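Local coordinates for protein glucose-6-phosphate isomerase (Plasmodium falciparum, PDB 3QKI) that probably catalyses the second step of glycolysis, the reversible conversion of alpha-D-glucose 6-phosphate to beta-D-fructose 6-phosphate, at residues 42-47 / 508-513; 471-476 / 515-520; 483-488 / 500-505; 377-382 / 430-435. All blocks are in the same frame, centred on the assembly; numbering follows the deposited sequence.

Contact 1 of 4, residues 42-47 / 508-513; sequences KDLKDY and NGNRPS
Leu44 opens the short helix 44-47 against the loop 508-513, its CA 5.5 Å from that of Asn510, which like Gly509 before it has positive phi, the pair turning the chain just before the strand. The meeting is carried by the carboxamide of Asn510, which reads both the backbone and a side chain at the helix start. Its OD1 takes the backbone N-H of Leu44 (OD1 to N 2.8 Å), with the donor lying nearly on the extension of the C=O bond. Its ND2 gives an almost straight bond, 177° at the hydrogen, to Asp43 OD1 at 3.0 Å. That oxygen is approached on its anti side and from somewhat outside the carboxylate plane, whereas the acceptor lies in the plane of the amide. Two bonds from one flat group settle which end is oxygen and which is nitrogen. A water adds a third link, donating to Asn510 OD1 (2.8 Å) while accepting from Lys45 N. Beneath this polar layer Leu44 is buried: its CD1 lies 3.9 Å from Asn510 CA and 4.0 Å from Arg511 O, and its side chain also rests on Ala480 of helix 464-481. Asp43 holds the N-cap position without a capping bond from its side chain; the first helical N-H is taken instead by Asn510, in the loop that leads into strand 513-518 of the mixed sheet.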
# COMPACT_ATOMS: atom_id res chain seq x y z
N LYS A 42 -22.04 -24.53 5.37
CA LYS A 42 -22.08 -24.22 6.79
C LYS A 42 -21.80 -22.76 7.08
O LYS A 42 -20.98 -22.13 6.40
CB LYS A 42 -21.14 -25.15 7.57
CG LYS A 42 -21.55 -26.63 7.46
CD LYS A 42 -20.79 -27.59 8.38
CE LYS A 42 -21.14 -27.47 9.85
NZ LYS A 42 -22.58 -27.70 10.14
N ASP A 43 -22.50 -22.20 8.08
CA ASP A 43 -22.36 -20.80 8.43
C ASP A 43 -21.44 -20.57 9.60
O ASP A 43 -21.58 -21.25 10.63
CB ASP A 43 -23.73 -20.14 8.69
CG ASP A 43 -24.64 -20.06 7.48
OD1 ASP A 43 -24.11 -19.93 6.34
OD2 ASP A 43 -25.88 -20.10 7.66
N LEU A 44 -20.55 -19.55 9.48
CA LEU A 44 -19.65 -19.16 10.56
C LEU A 44 -20.42 -18.76 11.80
O LEU A 44 -19.99 -19.10 12.90
CB LEU A 44 -18.69 -18.02 10.13
CG LEU A 44 -17.56 -18.39 9.17
CD1 LEU A 44 -16.71 -17.17 8.82
CD2 LEU A 44 -16.68 -19.49 9.76
N LYS A 45 -21.59 -18.07 11.64
CA LYS A 45 -22.43 -17.69 12.78
C LYS A 45 -22.81 -18.88 13.67
O LYS A 45 -22.84 -18.74 14.89
CB LYS A 45 -23.67 -16.85 12.37
CG LYS A 45 -24.68 -17.56 11.47
CD LYS A 45 -25.77 -16.58 11.02
CE LYS A 45 -26.41 -17.04 9.74
NZ LYS A 45 -27.26 -15.99 9.16
N ASP A 46 -23.05 -20.05 13.06
CA ASP A 46 -23.39 -21.26 13.81
C ASP A 46 -22.17 -21.81 14.50
O ASP A 46 -22.25 -22.08 15.70
CB ASP A 46 -24.10 -22.29 12.93
CG ASP A 46 -25.46 -21.81 12.50
OD1 ASP A 46 -26.26 -21.36 13.38
OD2 ASP A 46 -25.73 -21.84 11.29
N TYR A 47 -21.02 -21.86 13.80
CA TYR A 47 -19.75 -22.31 14.38
C TYR A 47 -19.35 -21.47 15.60
O TYR A 47 -18.88 -22.01 16.60
CB TYR A 47 -18.62 -22.26 13.33
CG TYR A 47 -18.49 -23.47 12.42
CD1 TYR A 47 -18.62 -24.76 12.93
CD2 TYR A 47 -18.11 -23.32 11.10
CE1 TYR A 47 -18.45 -25.87 12.10
CE2 TYR A 47 -17.91 -24.43 10.27
CZ TYR A 47 -18.10 -25.70 10.77
OH TYR A 47 -17.94 -26.80 9.96
N ASN A 508 -23.92 -11.00 3.16
CA ASN A 508 -23.91 -12.46 3.11
C ASN A 508 -23.10 -13.17 4.19
O ASN A 508 -23.43 -14.30 4.53
CB ASN A 508 -23.63 -12.98 1.70
CG ASN A 508 -24.63 -12.50 0.67
OD1 ASN A 508 -25.84 -12.43 0.91
ND2 ASN A 508 -24.14 -12.16 -0.50
N GLY A 509 -22.11 -12.49 4.78
CA GLY A 509 -21.32 -13.09 5.85
C GLY A 509 -20.47 -14.24 5.34
O GLY A 509 -20.23 -14.34 4.13
N ASN A 510 -20.00 -15.11 6.25
CA ASN A 510 -19.10 -16.24 5.94
C ASN A 510 -17.78 -15.77 5.31
O ASN A 510 -17.16 -16.51 4.55
CB ASN A 510 -19.79 -17.29 5.05
CG ASN A 510 -20.88 -18.03 5.77
OD1 ASN A 510 -20.80 -18.28 6.97
ND2 ASN A 510 -21.89 -18.43 5.03
N ARG A 511 -17.38 -14.50 5.62
CA ARG A 511 -16.16 -13.88 5.13
C ARG A 511 -15.11 -14.12 6.21
O ARG A 511 -15.32 -13.73 7.36
CB ARG A 511 -16.39 -12.41 4.76
CG ARG A 511 -17.15 -12.35 3.42
CD ARG A 511 -17.90 -11.08 3.18
NE ARG A 511 -18.72 -11.21 1.97
CZ ARG A 511 -18.37 -10.76 0.77
NH1 ARG A 511 -19.16 -10.97 -0.28
NH2 ARG A 511 -17.22 -10.12 0.60
N PRO A 512 -14.06 -14.90 5.89
CA PRO A 512 -13.15 -15.33 6.95
C PRO A 512 -12.15 -14.31 7.46
O PRO A 512 -11.76 -13.40 6.73
CB PRO A 512 -12.46 -16.57 6.34
CG PRO A 512 -12.47 -16.32 4.89
CD PRO A 512 -13.71 -15.49 4.59
N SER A 513 -11.71 -14.51 8.70
CA SER A 513 -10.70 -13.67 9.35
C SER A 513 -9.87 -14.42 10.39
O SER A 513 -10.35 -15.34 11.06
CB SER A 513 -11.33 -12.44 10.01
OG SER A 513 -12.11 -12.79 11.12
O HOH W 1 -22.21 -16.89 8.98

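Contact 2 of 4, residues 471-476 / 515-520; sequences NFFAQA and LLLFDE
Leu515 of strand 513-518 plugs the hollow between Phe472 and Ala476 on helix 464-481, in the helix-on-sheet packing of an alpha/beta domain. Strand 443-448, this helix and strand 513-518 follow in a beta-alpha-beta crossover, with helix 485-495 inserted before the last strand. The short helix and strand segments run nearly antiparallel, 162° between directions, their axes 10.6 Å apart at the closest. The main bump is Leu515 CD2: it meets Ala476 CB at 3.7 Å and sits over one face of the Phe472 ring, a CH-pi contact 4.0 Å from the centroid and shifted toward the rim. Phe472 reaches the strand because its chi1 of 174° puts CG trans to the backbone N, and its far end also meets the backbone, CZ lying 3.7 Å from Leu516 O. A second bump, Leu517, comes in beside it and crosses Phe473 at about a right angle. The two phenylalanines brace each other, as Phe472 CD2 stands over the centre of the Phe473 ring. Leu590 and Tyr593 of the second subunit pack on Phe473 and Leu517 respectively, continuing the apolar layer across the dimer. Leu516 points to the other side of the sheet, onto Leu532 and Tyr533 of helix 523-543. At the Leu517 end of the contact, Leu517 CD2 touches the edge of Phe473, 4.1 Å from CZ.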
# COMPACT_ATOMS: atom_id res chain seq x y z
N ASN A 471 -13.51 -1.59 16.64
CA ASN A 471 -13.51 -1.96 15.22
C ASN A 471 -12.80 -3.26 14.96
O ASN A 471 -13.23 -4.03 14.11
CB ASN A 471 -12.92 -0.84 14.37
CG ASN A 471 -13.65 0.45 14.51
OD1 ASN A 471 -14.67 0.67 13.87
ND2 ASN A 471 -13.15 1.31 15.36
N PHE A 472 -11.73 -3.53 15.70
CA PHE A 472 -10.95 -4.76 15.56
C PHE A 472 -11.88 -5.95 15.81
O PHE A 472 -11.94 -6.85 14.98
CB PHE A 472 -9.77 -4.74 16.57
CG PHE A 472 -8.93 -6.00 16.66
CD1 PHE A 472 -7.90 -6.24 15.74
CD2 PHE A 472 -9.12 -6.92 17.69
CE1 PHE A 472 -7.11 -7.39 15.83
CE2 PHE A 472 -8.32 -8.07 17.78
CZ PHE A 472 -7.33 -8.30 16.85
N PHE A 473 -12.66 -5.92 16.93
CA PHE A 473 -13.57 -7.03 17.27
C PHE A 473 -14.81 -7.08 16.36
O PHE A 473 -15.15 -8.14 15.85
CB PHE A 473 -13.96 -6.99 18.76
CG PHE A 473 -12.77 -7.14 19.68
CD1 PHE A 473 -12.19 -8.39 19.90
CD2 PHE A 473 -12.20 -6.03 20.31
CE1 PHE A 473 -11.07 -8.53 20.74
CE2 PHE A 473 -11.08 -6.17 21.14
CZ PHE A 473 -10.51 -7.42 21.34
N ALA A 474 -15.45 -5.92 16.13
CA ALA A 474 -16.66 -5.78 15.34
C ALA A 474 -16.50 -6.17 13.89
O ALA A 474 -17.42 -6.80 13.36
CB ALA A 474 -17.19 -4.38 15.42
N GLN A 475 -15.38 -5.77 13.24
CA GLN A 475 -15.15 -6.06 11.83
C GLN A 475 -15.07 -7.57 11.61
O GLN A 475 -15.72 -8.08 10.72
CB GLN A 475 -13.91 -5.32 11.27
CG GLN A 475 -14.14 -3.81 11.05
CD GLN A 475 -15.13 -3.51 9.96
OE1 GLN A 475 -15.24 -4.22 8.96
NE2 GLN A 475 -15.88 -2.44 10.12
N ALA A 476 -14.31 -8.28 12.46
CA ALA A 476 -14.15 -9.73 12.38
C ALA A 476 -15.54 -10.42 12.50
O ALA A 476 -15.88 -11.27 11.68
CB ALA A 476 -13.22 -10.22 13.49
N LEU A 515 -7.58 -13.37 13.77
CA LEU A 515 -7.27 -12.31 14.73
C LEU A 515 -5.98 -12.63 15.46
O LEU A 515 -5.82 -13.73 16.00
CB LEU A 515 -8.39 -12.07 15.74
CG LEU A 515 -9.75 -11.60 15.24
CD1 LEU A 515 -10.72 -11.48 16.40
CD2 LEU A 515 -9.66 -10.23 14.64
N LEU A 516 -5.05 -11.68 15.49
CA LEU A 516 -3.79 -11.77 16.24
C LEU A 516 -3.83 -10.64 17.26
O LEU A 516 -3.85 -9.46 16.88
CB LEU A 516 -2.55 -11.63 15.32
CG LEU A 516 -2.27 -12.78 14.36
CD1 LEU A 516 -1.24 -12.37 13.29
CD2 LEU A 516 -1.75 -14.01 15.10
N LEU A 517 -3.91 -11.00 18.57
CA LEU A 517 -4.00 -10.00 19.63
C LEU A 517 -2.82 -10.13 20.58
O LEU A 517 -2.72 -11.13 21.28
CB LEU A 517 -5.36 -10.04 20.38
CG LEU A 517 -5.57 -9.07 21.57
CD1 LEU A 517 -5.36 -7.60 21.15
CD2 LEU A 517 -6.97 -9.24 22.16
N PHE A 518 -1.95 -9.11 20.59
CA PHE A 518 -0.75 -9.07 21.45
C PHE A 518 -1.00 -8.16 22.63
O PHE A 518 -1.88 -7.31 22.57
CB PHE A 518 0.45 -8.53 20.65
CG PHE A 518 0.94 -9.35 19.47
CD1 PHE A 518 2.04 -10.19 19.59
CD2 PHE A 518 0.33 -9.24 18.22
CE1 PHE A 518 2.49 -10.94 18.50
CE2 PHE A 518 0.79 -9.97 17.14
CZ PHE A 518 1.87 -10.82 17.27
N ASP A 519 -0.22 -8.28 23.70
CA ASP A 519 -0.43 -7.35 24.80
C ASP A 519 0.13 -5.95 24.47
O ASP A 519 -0.55 -4.94 24.63
CB ASP A 519 0.13 -7.90 26.13
CG ASP A 519 1.63 -8.08 26.21
OD1 ASP A 519 2.29 -8.16 25.14
OD2 ASP A 519 2.16 -8.14 27.35
N GLU A 520 1.33 -5.91 23.92
CA GLU A 520 1.99 -4.64 23.63
C GLU A 520 2.90 -4.83 22.41
O GLU A 520 3.41 -5.94 22.21
CB GLU A 520 2.86 -4.32 24.88
CG GLU A 520 3.61 -3.00 24.87
CD GLU A 520 4.29 -2.68 26.19
OE1 GLU A 520 4.69 -3.63 26.91
OE2 GLU A 520 4.43 -1.47 26.50

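Contact 3 of 4, residues 483-488 / 500-505; sequences KTYEQV and ELLTHK
A helix start closed by a capping box packs here on a 3-10 segment: Tyr485 and Val488, in the first turn of helix 485-495, lie against Leu502, Thr503 and Lys505. The box itself pairs Thr484 with Gln487. Gln487 N donates to Thr484 OG1 at 3.2 Å, and Thr484 N returns a bond to Gln487 OE1 at 2.8 Å, the donor standing above the carbonyl plane. Val488 carries most of the contact. Its CG1, anti to the backbone N (chi1 166°), slides past Leu502, 3.8 Å from Leu502 CB and 3.5 Å from Leu502 O, while CG2 presses on the backbone one turn further along, 3.4 Å from Lys505 O. Leu502 O is already occupied, accepting the i to i+3 bond from Lys505 N that marks the 3-10 turn. Tyr485 lies on the flank of Leu502 and crosses it at about a right angle, so that Tyr485 CE1 comes within 3.8 Å of Leu502 CB, with the backbone N of Thr503 near the plane of the ring, at its edge. The polar ends turn to other partners: Thr503 OG1 hydrogen-bonds to Asn408 O and His504 NE2 to Asn408 OD1, both of the second subunit, and Lys505 makes a cation-pi contact with Trp552 of that subunit. Lys483, in the loop just before the helix, makes a salt bridge with Glu491 of helix 485-495. Taken together this is an N-terminal helix turn closed by a capping box and packed through an apolar seam on a 3-10 segment, whose other side meets the second subunit.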
# COMPACT_ATOMS: atom_id res chain seq x y z
N LYS A 483 -25.60 -10.08 7.72
CA LYS A 483 -26.92 -9.59 8.07
C LYS A 483 -27.87 -10.04 6.96
O LYS A 483 -27.76 -9.58 5.83
CB LYS A 483 -26.91 -8.07 8.22
CG LYS A 483 -28.29 -7.50 8.56
CD LYS A 483 -28.23 -6.00 8.75
CE LYS A 483 -28.41 -5.67 10.19
NZ LYS A 483 -29.82 -5.82 10.63
N THR A 484 -28.79 -10.95 7.29
CA THR A 484 -29.71 -11.55 6.32
C THR A 484 -30.76 -10.59 5.80
O THR A 484 -31.02 -9.56 6.41
CB THR A 484 -30.42 -12.77 6.93
OG1 THR A 484 -31.37 -12.31 7.89
CG2 THR A 484 -29.45 -13.78 7.59
N TYR A 485 -31.39 -10.96 4.69
CA TYR A 485 -32.48 -10.17 4.11
C TYR A 485 -33.59 -9.97 5.13
O TYR A 485 -34.13 -8.87 5.21
CB TYR A 485 -33.02 -10.86 2.85
CG TYR A 485 -34.12 -10.06 2.19
CD1 TYR A 485 -33.83 -8.98 1.36
CD2 TYR A 485 -35.47 -10.38 2.40
CE1 TYR A 485 -34.84 -8.23 0.76
CE2 TYR A 485 -36.49 -9.63 1.81
CZ TYR A 485 -36.17 -8.57 0.97
OH TYR A 485 -37.17 -7.84 0.37
N GLU A 486 -33.92 -11.01 5.93
CA GLU A 486 -34.96 -10.84 6.94
C GLU A 486 -34.59 -9.88 8.07
O GLU A 486 -35.48 -9.19 8.58
CB GLU A 486 -35.49 -12.19 7.47
CG GLU A 486 -36.41 -12.91 6.48
CD GLU A 486 -37.66 -12.16 6.02
OE1 GLU A 486 -38.33 -11.53 6.87
OE2 GLU A 486 -37.96 -12.18 4.81
N GLN A 487 -33.28 -9.79 8.45
CA GLN A 487 -32.82 -8.84 9.48
C GLN A 487 -32.92 -7.41 8.92
O GLN A 487 -33.32 -6.49 9.64
CB GLN A 487 -31.38 -9.11 9.93
CG GLN A 487 -31.18 -10.39 10.71
CD GLN A 487 -29.71 -10.70 10.87
OE1 GLN A 487 -29.11 -11.42 10.07
NE2 GLN A 487 -29.09 -10.10 11.88
N VAL A 488 -32.57 -7.24 7.63
CA VAL A 488 -32.66 -5.98 6.89
C VAL A 488 -34.15 -5.54 6.82
O VAL A 488 -34.46 -4.38 7.09
CB VAL A 488 -32.03 -6.14 5.47
CG1 VAL A 488 -32.40 -4.97 4.54
CG2 VAL A 488 -30.51 -6.32 5.55
N GLU A 500 -38.00 -2.61 -2.54
CA GLU A 500 -37.20 -3.24 -3.60
C GLU A 500 -35.69 -2.97 -3.45
O GLU A 500 -34.88 -3.74 -3.96
CB GLU A 500 -37.71 -2.87 -5.01
CG GLU A 500 -37.40 -1.45 -5.44
CD GLU A 500 -38.30 -0.34 -4.92
OE1 GLU A 500 -39.23 -0.63 -4.13
OE2 GLU A 500 -38.06 0.83 -5.31
N LEU A 501 -35.33 -1.92 -2.70
CA LEU A 501 -33.93 -1.56 -2.47
C LEU A 501 -33.24 -2.35 -1.36
O LEU A 501 -32.03 -2.26 -1.23
CB LEU A 501 -33.83 -0.03 -2.21
CG LEU A 501 -34.40 0.93 -3.30
CD1 LEU A 501 -34.44 2.35 -2.81
CD2 LEU A 501 -33.60 0.86 -4.60
N LEU A 502 -33.99 -3.13 -0.55
CA LEU A 502 -33.44 -3.86 0.61
C LEU A 502 -32.28 -4.83 0.33
O LEU A 502 -31.43 -5.04 1.21
CB LEU A 502 -34.55 -4.51 1.46
CG LEU A 502 -35.59 -3.55 2.09
CD1 LEU A 502 -36.53 -4.32 2.99
CD2 LEU A 502 -34.91 -2.39 2.88
N THR A 503 -32.23 -5.40 -0.87
CA THR A 503 -31.17 -6.32 -1.32
C THR A 503 -29.78 -5.67 -1.21
O THR A 503 -28.82 -6.35 -0.84
CB THR A 503 -31.46 -6.79 -2.76
OG1 THR A 503 -31.78 -5.67 -3.58
CG2 THR A 503 -32.56 -7.83 -2.82
N HIS A 504 -29.69 -4.35 -1.49
CA HIS A 504 -28.46 -3.54 -1.40
C HIS A 504 -27.87 -3.50 0.02
O HIS A 504 -26.70 -3.20 0.18
CB HIS A 504 -28.76 -2.11 -1.90
CG HIS A 504 -29.13 -2.08 -3.35
ND1 HIS A 504 -28.16 -1.95 -4.33
CD2 HIS A 504 -30.34 -2.16 -3.94
CE1 HIS A 504 -28.82 -1.98 -5.48
NE2 HIS A 504 -30.13 -2.09 -5.29
N LYS A 505 -28.68 -3.80 1.04
CA LYS A 505 -28.28 -3.73 2.43
C LYS A 505 -27.95 -5.09 3.08
O LYS A 505 -27.60 -5.15 4.27
CB LYS A 505 -29.35 -2.99 3.23
CG LYS A 505 -29.45 -1.51 2.90
CD LYS A 505 -30.36 -0.84 3.91
CE LYS A 505 -30.52 0.62 3.64
NZ LYS A 505 -31.47 1.26 4.59

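Contact 4 of 4, residues 377-382 / 430-435; sequences AILPYF and SFYQLI
Tyr381 and Tyr432 bring their hydroxyls together from opposite directions, OH to OH 2.8 Å, a distance that suits a hydrogen bond. The approach is along the edge of the Tyr432 ring, near its plane, with Tyr381 OH 3.2 Å from Tyr432 CE2. Leu379 meets the same ring end obliquely, its CD1 3.3 Å from Tyr432 OH, and with its other branch reaches the edge of Phe431, CD2 to CZ 3.9 Å. A looser touch, Ala377 CB to Ile435 CD1 at 4.1 Å, completes the row between strand 375-380 and helix 428-437. A backbone turn and a side-chain torsion set these groups. Tyr381 is the centre of an inverse gamma turn, with a weak bond from Phe382 N to Pro380 O, just as the chain leaves the strand. Phe431 has its CG between the backbone N and the carbonyl carbon (chi1 54°), which lays the ring toward Leu379. Further out, Tyr381 OH is hydrogen-bonded to Gln428 OE1, Phe420 meets Phe431 edge-to-face, and Gln475 of helix 464-481 packs on both tyrosines. The helix is kinked at residues 433-434, and its Gln433 hydrogen-bonds to Gly401 and Gly553 of the second subunit. Tyr432 lies about 8 Å, side chain to side chain, from His429, which binds beta-D-fructose 6-phosphate, though this chain holds no ligand here. The chemistry is thus a buried hydroxyl pair flanked by apolar Leu379 and polar Gln475 and tied to Gln428, the residue just before His429, consistent with a second-shell place beside the sugar-phosphate site.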
# COMPACT_ATOMS: atom_id res chain seq x y z
N ALA A 377 -5.74 -9.77 2.86
CA ALA A 377 -5.66 -8.38 3.34
C ALA A 377 -4.96 -8.39 4.71
O ALA A 377 -5.42 -9.07 5.64
CB ALA A 377 -7.05 -7.75 3.45
N ILE A 378 -3.83 -7.66 4.82
CA ILE A 378 -3.04 -7.54 6.05
C ILE A 378 -3.46 -6.25 6.67
O ILE A 378 -3.18 -5.17 6.12
CB ILE A 378 -1.52 -7.58 5.80
CG1 ILE A 378 -1.08 -8.91 5.15
CG2 ILE A 378 -0.75 -7.31 7.12
CD1 ILE A 378 -1.30 -10.29 6.01
N LEU A 379 -4.22 -6.35 7.75
CA LEU A 379 -4.86 -5.18 8.38
C LEU A 379 -4.51 -4.99 9.86
O LEU A 379 -5.28 -5.39 10.74
CB LEU A 379 -6.38 -5.25 8.15
CG LEU A 379 -6.85 -5.58 6.73
CD1 LEU A 379 -8.32 -5.93 6.74
CD2 LEU A 379 -6.53 -4.42 5.75
N PRO A 380 -3.35 -4.39 10.15
CA PRO A 380 -3.00 -4.13 11.56
C PRO A 380 -3.79 -2.92 12.09
O PRO A 380 -3.78 -1.87 11.46
CB PRO A 380 -1.50 -3.86 11.51
CG PRO A 380 -1.24 -3.33 10.13
CD PRO A 380 -2.31 -3.86 9.23
N TYR A 381 -4.47 -3.08 13.24
CA TYR A 381 -5.21 -1.96 13.87
C TYR A 381 -4.21 -1.22 14.78
O TYR A 381 -4.28 -1.26 16.01
CB TYR A 381 -6.46 -2.48 14.60
CG TYR A 381 -7.63 -2.56 13.64
CD1 TYR A 381 -7.63 -3.46 12.58
CD2 TYR A 381 -8.69 -1.66 13.73
CE1 TYR A 381 -8.66 -3.47 11.63
CE2 TYR A 381 -9.73 -1.66 12.79
CZ TYR A 381 -9.69 -2.56 11.73
OH TYR A 381 -10.70 -2.57 10.79
N PHE A 382 -3.21 -0.58 14.12
CA PHE A 382 -2.09 0.08 14.77
C PHE A 382 -1.37 0.88 13.70
O PHE A 382 -0.68 0.31 12.85
CB PHE A 382 -1.14 -0.98 15.40
CG PHE A 382 -0.42 -0.55 16.66
CD1 PHE A 382 -1.10 -0.44 17.87
CD2 PHE A 382 0.94 -0.26 16.63
CE1 PHE A 382 -0.42 -0.07 19.05
CE2 PHE A 382 1.62 0.13 17.81
CZ PHE A 382 0.94 0.20 19.01
N SER A 430 -11.59 2.97 3.58
CA SER A 430 -11.17 3.01 2.20
C SER A 430 -11.81 1.94 1.34
O SER A 430 -12.58 2.28 0.45
CB SER A 430 -9.65 2.93 2.10
OG SER A 430 -9.21 2.80 0.76
N PHE A 431 -11.50 0.66 1.60
CA PHE A 431 -11.94 -0.44 0.76
C PHE A 431 -12.76 -1.56 1.44
O PHE A 431 -13.04 -2.56 0.77
CB PHE A 431 -10.71 -1.05 0.04
CG PHE A 431 -9.60 -1.44 1.00
CD1 PHE A 431 -9.71 -2.58 1.80
CD2 PHE A 431 -8.45 -0.66 1.11
CE1 PHE A 431 -8.72 -2.90 2.73
CE2 PHE A 431 -7.45 -0.99 2.03
CZ PHE A 431 -7.59 -2.11 2.84
N TYR A 432 -13.14 -1.42 2.73
CA TYR A 432 -13.95 -2.49 3.35
C TYR A 432 -15.32 -2.69 2.72
O TYR A 432 -15.90 -3.75 2.87
CB TYR A 432 -14.11 -2.32 4.85
CG TYR A 432 -12.94 -2.73 5.71
CD1 TYR A 432 -11.64 -2.69 5.22
CD2 TYR A 432 -13.11 -2.97 7.07
CE1 TYR A 432 -10.54 -2.92 6.05
CE2 TYR A 432 -12.03 -3.23 7.90
CZ TYR A 432 -10.74 -3.16 7.40
OH TYR A 432 -9.68 -3.34 8.26
N GLN A 433 -15.81 -1.71 1.95
CA GLN A 433 -17.08 -1.87 1.22
C GLN A 433 -16.99 -3.19 0.39
O GLN A 433 -17.88 -4.03 0.47
CB GLN A 433 -17.31 -0.66 0.30
CG GLN A 433 -18.32 -0.89 -0.81
CD GLN A 433 -19.69 -1.23 -0.29
OE1 GLN A 433 -20.22 -0.59 0.62
NE2 GLN A 433 -20.31 -2.23 -0.90
N LEU A 434 -15.88 -3.35 -0.36
CA LEU A 434 -15.61 -4.53 -1.20
C LEU A 434 -15.44 -5.80 -0.34
O LEU A 434 -16.03 -6.83 -0.66
CB LEU A 434 -14.38 -4.29 -2.10
CG LEU A 434 -14.04 -5.38 -3.12
CD1 LEU A 434 -13.36 -4.83 -4.30
CD2 LEU A 434 -13.11 -6.43 -2.51
N ILE A 435 -14.70 -5.70 0.77
CA ILE A 435 -14.45 -6.82 1.69
C ILE A 435 -15.77 -7.33 2.29
O ILE A 435 -15.89 -8.54 2.53
CB ILE A 435 -13.34 -6.51 2.74
CG1 ILE A 435 -12.01 -6.14 2.03
CG2 ILE A 435 -13.13 -7.69 3.73
CD1 ILE A 435 -10.74 -5.94 2.95

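Overall arrangement
The four contacts lie on the same side of the chain's centre, and contact 4 is the one nearest the sugar-phosphate site, through His429. Contacts 2 and 4, centres 13 Å apart, reach the same mixed sheet and meet through helix 464-481, where Gln475 CG packs 3.7 Å from Tyr381 OH. Contact 1 adjoins both: Ser513 lies on Ala476, and Arg511 NH2 probably hydrogen-bonds to Ile435 O at 2.8 Å, tying the loop before strand 513-518 to helix 428-437. Contact 3 is the outermost of the four, its centre 39 Å from the chain's centre, touching contact 1 through Lys45 and Thr484. Contacts 2, 3 and 4 all touch the second subunit.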